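Long-range contact in tapirin (Caldicellulosiruptor kristjanssonii, PDB 6N2B), which probably binds cellulose through its C-terminal beta-helix domain, helping this extremely thermophilic bacterium adhere to plant biomass: residues N274-P286 against L298-K310. Numbering follows the deposited sequence.
Sequences NKLVFNGAPNTNP and LGGMELNGYGYYK
F278 and Y309 meet edge to face inside the coil: the edge of the tyrosine ring comes over one face of the phenylalanine, the planes at 65° and the centroids 4.9 Å apart. F278 has its CG anti to the carbonyl carbon (chi1 -75°), which lays the ring beside L303, whose CD2 touches F278 CD1 at 3.5 Å. On the same face L276 and M301 run side by side, CD2 of the leucine against the methionine sulfur. All these apolar groups point into the interior, where F328 of the next coil packs on M301, L303 and Y309. The Y309 hydroxyl is tied to N287 and more weakly to N304 O, which helps hold the ring where its edge meets F278.

The strands 275-278 and 300-303 that carry most of these side chains run parallel, joined by bonds such as E302 N to L276 O (2.9 Å) and F278 N to E302 O (2.8 Å). The other face carries V277 and E302, also alongside each other, CG1 of the valine 3.7 Å from E302 OE1. N304 ties the end of the strand pair together: its ND2 gives a bond to E302 OE2 (2.6 Å), met on the anti side and 34° out of the carboxylate plane, and a weak one to F278 O, while OD1 takes a bond from N324, one coil on.

Beyond the strands, A281 N bonds to G305 O (3.0 Å), and N283 lies over one face of the Y306 ring, with A281 O at that ring's edge. A leucine in place of Y306 would probably leave N283 without its aromatic platform and Y325, whose ring meets it nearly parallel, without that neighbour. This is one step of a parallel beta-helix: backbone bonds set the coil spacing, aromatic and aliphatic groups fill the inside, and outside, the N304 amide reaches both neighbouring coils, while E302 braces it from its own.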
loop_
_atom_site.group_PDB
_atom_site.type_symbol
_atom_site.label_atom_id
_atom_site.label_comp_id
_atom_site.label_asym_id
_atom_site.label_seq_id
_atom_site.Cartn_x
_atom_site.Cartn_y
_atom_site.Cartn_z
ATOM N N ASN A 274 -11.798 0.468 -5.608
ATOM C CA ASN A 274 -12.270 0.931 -6.910
ATOM C C ASN A 274 -11.203 0.833 -7.996
ATOM O O ASN A 274 -11.330 -0.010 -8.891
ATOM C CB ASN A 274 -12.814 2.353 -6.806
ATOM C CG ASN A 274 -13.290 2.882 -8.142
ATOM O OD1 ASN A 274 -14.222 2.333 -8.745
ATOM N ND2 ASN A 274 -12.644 3.945 -8.627
ATOM N N LYS A 275 -10.169 1.678 -7.968
ATOM C CA LYS A 275 -9.227 1.796 -9.078
ATOM C C LYS A 275 -7.784 1.872 -8.569
ATOM O O LYS A 275 -7.515 2.446 -7.505
ATOM C CB LYS A 275 -9.594 3.031 -9.947
ATOM C CG LYS A 275 -8.464 4.004 -10.280
ATOM C CD LYS A 275 -8.965 5.215 -11.098
ATOM C CE LYS A 275 -9.404 6.385 -10.207
ATOM N NZ LYS A 275 -9.723 7.630 -10.980
ATOM N N LEU A 276 -6.860 1.265 -9.324
ATOM C CA LEU A 276 -5.425 1.346 -9.067
ATOM C C LEU A 276 -4.741 1.824 -10.340
ATOM O O LEU A 276 -5.051 1.342 -11.432
ATOM C CB LEU A 276 -4.853 -0.008 -8.622
ATOM C CG LEU A 276 -3.334 -0.224 -8.597
ATOM C CD1 LEU A 276 -2.645 0.838 -7.740
ATOM C CD2 LEU A 276 -3.008 -1.622 -8.079
ATOM N N VAL A 277 -3.836 2.786 -10.214
ATOM C CA VAL A 277 -3.210 3.380 -11.385
ATOM C C VAL A 277 -1.729 3.564 -11.101
ATOM O O VAL A 277 -1.359 4.338 -10.213
ATOM C CB VAL A 277 -3.847 4.729 -11.771
ATOM C CG1 VAL A 277 -3.223 5.272 -13.035
ATOM C CG2 VAL A 277 -5.337 4.576 -11.970
ATOM N N PHE A 278 -0.885 2.855 -11.841
ATOM C CA PHE A 278 0.522 3.214 -11.958
ATOM C C PHE A 278 0.645 4.177 -13.128
ATOM O O PHE A 278 0.423 3.794 -14.277
ATOM C CB PHE A 278 1.390 1.986 -12.173
ATOM C CG PHE A 278 1.592 1.183 -10.947
ATOM C CD1 PHE A 278 0.628 0.289 -10.531
ATOM C CD2 PHE A 278 2.750 1.320 -10.197
ATOM C CE1 PHE A 278 0.813 -0.461 -9.389
ATOM C CE2 PHE A 278 2.941 0.568 -9.060
ATOM C CZ PHE A 278 1.968 -0.328 -8.658
ATOM N N ASN A 279 1.003 5.423 -12.839
ATOM C CA ASN A 279 0.830 6.469 -13.836
ATOM C C ASN A 279 1.906 6.459 -14.912
ATOM O O ASN A 279 1.638 6.863 -16.048
ATOM C CB ASN A 279 0.797 7.822 -13.152
ATOM C CG ASN A 279 -0.264 8.702 -13.718
ATOM O OD1 ASN A 279 -1.453 8.443 -13.527
ATOM N ND2 ASN A 279 0.144 9.745 -14.441
ATOM N N GLY A 280 3.114 6.024 -14.583
ATOM C CA GLY A 280 4.165 5.988 -15.576
ATOM C C GLY A 280 5.561 6.238 -15.050
ATOM O O GLY A 280 5.822 7.221 -14.349
ATOM N N ALA A 281 6.482 5.357 -15.419
ATOM C CA ALA A 281 7.861 5.448 -14.992
ATOM C C ALA A 281 8.788 5.668 -16.180
ATOM O O ALA A 281 8.545 5.132 -17.266
ATOM C CB ALA A 281 8.284 4.173 -14.252
ATOM N N PRO A 282 9.832 6.479 -16.012
ATOM C CA PRO A 282 10.904 6.530 -17.009
ATOM C C PRO A 282 11.605 5.189 -17.116
ATOM O O PRO A 282 11.778 4.482 -16.121
ATOM C CB PRO A 282 11.854 7.591 -16.449
ATOM C CG PRO A 282 11.023 8.408 -15.554
ATOM C CD PRO A 282 10.002 7.495 -14.965
ATOM N N ASN A 283 12.033 4.847 -18.340
ATOM C CA ASN A 283 12.776 3.604 -18.542
ATOM C C ASN A 283 14.060 3.575 -17.729
ATOM O O ASN A 283 14.647 2.501 -17.530
ATOM C CB ASN A 283 13.084 3.410 -20.028
ATOM C CG ASN A 283 14.245 4.269 -20.510
ATOM O OD1 ASN A 283 14.312 5.468 -20.227
ATOM N ND2 ASN A 283 15.162 3.656 -21.258
ATOM N N THR A 284 14.495 4.732 -17.252
ATOM C CA THR A 284 15.688 4.873 -16.442
ATOM C C THR A 284 15.405 4.719 -14.948
ATOM O O THR A 284 16.346 4.566 -14.163
ATOM C CB THR A 284 16.320 6.236 -16.745
ATOM O OG1 THR A 284 17.711 6.206 -16.412
ATOM C CG2 THR A 284 15.607 7.351 -15.977
ATOM N N ASN A 285 14.129 4.736 -14.545
ATOM C CA ASN A 285 13.730 4.498 -13.157
ATOM C C ASN A 285 12.372 3.799 -13.149
ATOM O O ASN A 285 11.347 4.396 -12.811
ATOM C CB ASN A 285 13.684 5.816 -12.382
ATOM C CG ASN A 285 13.646 5.618 -10.870
ATOM O OD1 ASN A 285 14.148 4.615 -10.336
ATOM N ND2 ASN A 285 13.051 6.588 -10.170
ATOM N N PRO A 286 12.331 2.522 -13.521
ATOM C CA PRO A 286 11.038 1.844 -13.677
ATOM C C PRO A 286 10.434 1.389 -12.350
ATOM O O PRO A 286 11.114 1.247 -11.330
ATOM C CB PRO A 286 11.375 0.641 -14.569
ATOM C CG PRO A 286 12.813 0.357 -14.270
ATOM C CD PRO A 286 13.461 1.672 -13.944
ATOM N N LEU A 298 -14.576 -1.750 -9.891
ATOM C CA LEU A 298 -14.988 -1.331 -11.231
ATOM C C LEU A 298 -14.002 -0.388 -11.915
ATOM O O LEU A 298 -13.993 -0.316 -13.151
ATOM C CB LEU A 298 -16.365 -0.666 -11.164
ATOM C CG LEU A 298 -17.484 -1.591 -10.672
ATOM C CD1 LEU A 298 -18.724 -0.817 -10.316
ATOM C CD2 LEU A 298 -17.815 -2.678 -11.699
ATOM N N GLY A 299 -13.174 0.333 -11.158
ATOM C CA GLY A 299 -12.275 1.296 -11.771
ATOM C C GLY A 299 -11.050 0.700 -12.437
ATOM O O GLY A 299 -10.391 1.395 -13.218
ATOM N N GLY A 300 -10.706 -0.549 -12.111
ATOM C CA GLY A 300 -9.689 -1.284 -12.841
ATOM C C GLY A 300 -8.289 -1.189 -12.258
ATOM O O GLY A 300 -8.069 -0.871 -11.086
ATOM N N MET A 301 -7.322 -1.509 -13.120
ATOM C CA MET A 301 -5.898 -1.472 -12.800
ATOM C C MET A 301 -5.169 -1.020 -14.052
ATOM O O MET A 301 -5.090 -1.773 -15.024
ATOM C CB MET A 301 -5.371 -2.829 -12.354
ATOM C CG MET A 301 -3.867 -2.817 -12.115
ATOM S SD MET A 301 -3.322 -4.189 -11.081
ATOM C CE MET A 301 -3.315 -5.521 -12.289
ATOM N N GLU A 302 -4.642 0.195 -14.029
ATOM C CA GLU A 302 -3.940 0.771 -15.164
ATOM C C GLU A 302 -2.447 0.663 -14.893
ATOM O O GLU A 302 -1.907 1.367 -14.030
ATOM C CB GLU A 302 -4.376 2.216 -15.377
ATOM C CG GLU A 302 -3.824 2.876 -16.610
ATOM C CD GLU A 302 -4.261 4.320 -16.709
ATOM O OE1 GLU A 302 -5.300 4.668 -16.093
ATOM O OE2 GLU A 302 -3.562 5.107 -17.392
ATOM N N LEU A 303 -1.785 -0.231 -15.622
ATOM C CA LEU A 303 -0.360 -0.481 -15.447
ATOM C C LEU A 303 0.379 0.206 -16.589
ATOM O O LEU A 303 0.753 -0.410 -17.588
ATOM C CB LEU A 303 -0.082 -1.980 -15.406
ATOM C CG LEU A 303 -0.821 -2.675 -14.270
ATOM C CD1 LEU A 303 -0.586 -4.186 -14.278
ATOM C CD2 LEU A 303 -0.397 -2.074 -12.944
ATOM N N ASN A 304 0.564 1.516 -16.443
ATOM C CA ASN A 304 1.425 2.223 -17.372
ATOM C C ASN A 304 2.861 1.849 -17.098
ATOM O O ASN A 304 3.200 1.318 -16.046
ATOM C CB ASN A 304 1.256 3.732 -17.270
ATOM C CG ASN A 304 0.011 4.204 -17.958
ATOM O OD1 ASN A 304 -0.047 4.243 -19.192
ATOM N ND2 ASN A 304 -1.014 4.536 -17.172
ATOM N N GLY A 305 3.719 2.156 -18.056
ATOM C CA GLY A 305 4.882 1.351 -18.303
ATOM C C GLY A 305 6.206 1.980 -17.933
ATOM O O GLY A 305 6.293 3.082 -17.384
ATOM N N TYR A 306 7.250 1.291 -18.391
ATOM C CA TYR A 306 8.538 1.095 -17.757
ATOM C C TYR A 306 8.276 0.581 -16.356
ATOM O O TYR A 306 8.237 1.326 -15.373
ATOM C CB TYR A 306 9.380 2.348 -17.877
ATOM C CG TYR A 306 9.763 2.466 -19.332
ATOM C CD1 TYR A 306 10.219 1.343 -20.028
ATOM C CD2 TYR A 306 9.583 3.652 -20.044
ATOM C CE1 TYR A 306 10.534 1.410 -21.376
ATOM C CE2 TYR A 306 9.903 3.728 -21.402
ATOM C CZ TYR A 306 10.375 2.603 -22.059
ATOM O OH TYR A 306 10.688 2.670 -23.396
ATOM N N GLY A 307 8.030 -0.719 -16.303
ATOM C CA GLY A 307 7.705 -1.408 -15.083
ATOM C C GLY A 307 7.537 -2.887 -15.336
ATOM O O GLY A 307 7.152 -3.297 -16.435
ATOM N N TYR A 308 7.835 -3.696 -14.328
ATOM C CA TYR A 308 7.589 -5.128 -14.365
ATOM C C TYR A 308 6.606 -5.435 -13.249
ATOM O O TYR A 308 6.957 -5.360 -12.066
ATOM C CB TYR A 308 8.891 -5.910 -14.216
ATOM C CG TYR A 308 9.761 -5.771 -15.434
ATOM C CD1 TYR A 308 10.561 -4.636 -15.617
ATOM C CD2 TYR A 308 9.766 -6.755 -16.426
ATOM C CE1 TYR A 308 11.358 -4.491 -16.749
ATOM C CE2 TYR A 308 10.557 -6.626 -17.564
ATOM C CZ TYR A 308 11.350 -5.493 -17.722
ATOM O OH TYR A 308 12.134 -5.366 -18.854
ATOM N N TYR A 309 5.383 -5.769 -13.625
ATOM C CA TYR A 309 4.287 -5.975 -12.696
ATOM C C TYR A 309 3.922 -7.452 -12.674
ATOM O O TYR A 309 3.498 -8.000 -13.691
ATOM C CB TYR A 309 3.094 -5.134 -13.123
ATOM C CG TYR A 309 3.404 -3.670 -13.290
ATOM C CD1 TYR A 309 3.324 -2.796 -12.206
ATOM C CD2 TYR A 309 3.757 -3.148 -14.527
ATOM C CE1 TYR A 309 3.597 -1.446 -12.354
ATOM C CE2 TYR A 309 4.037 -1.790 -14.684
ATOM C CZ TYR A 309 3.951 -0.943 -13.594
ATOM O OH TYR A 309 4.222 0.413 -13.732
ATOM N N LYS A 310 4.065 -8.083 -11.518
ATOM C CA LYS A 310 3.719 -9.483 -11.336
ATOM C C LYS A 310 2.604 -9.619 -10.307
ATOM O O LYS A 310 2.689 -9.065 -9.207
ATOM C CB LYS A 310 4.944 -10.293 -10.896
ATOM C CG LYS A 310 6.133 -10.176 -11.854
ATOM C CD LYS A 310 7.347 -10.929 -11.315
ATOM C CE LYS A 310 8.661 -10.422 -11.906
ATOM N NZ LYS A 310 9.149 -11.228 -13.065
#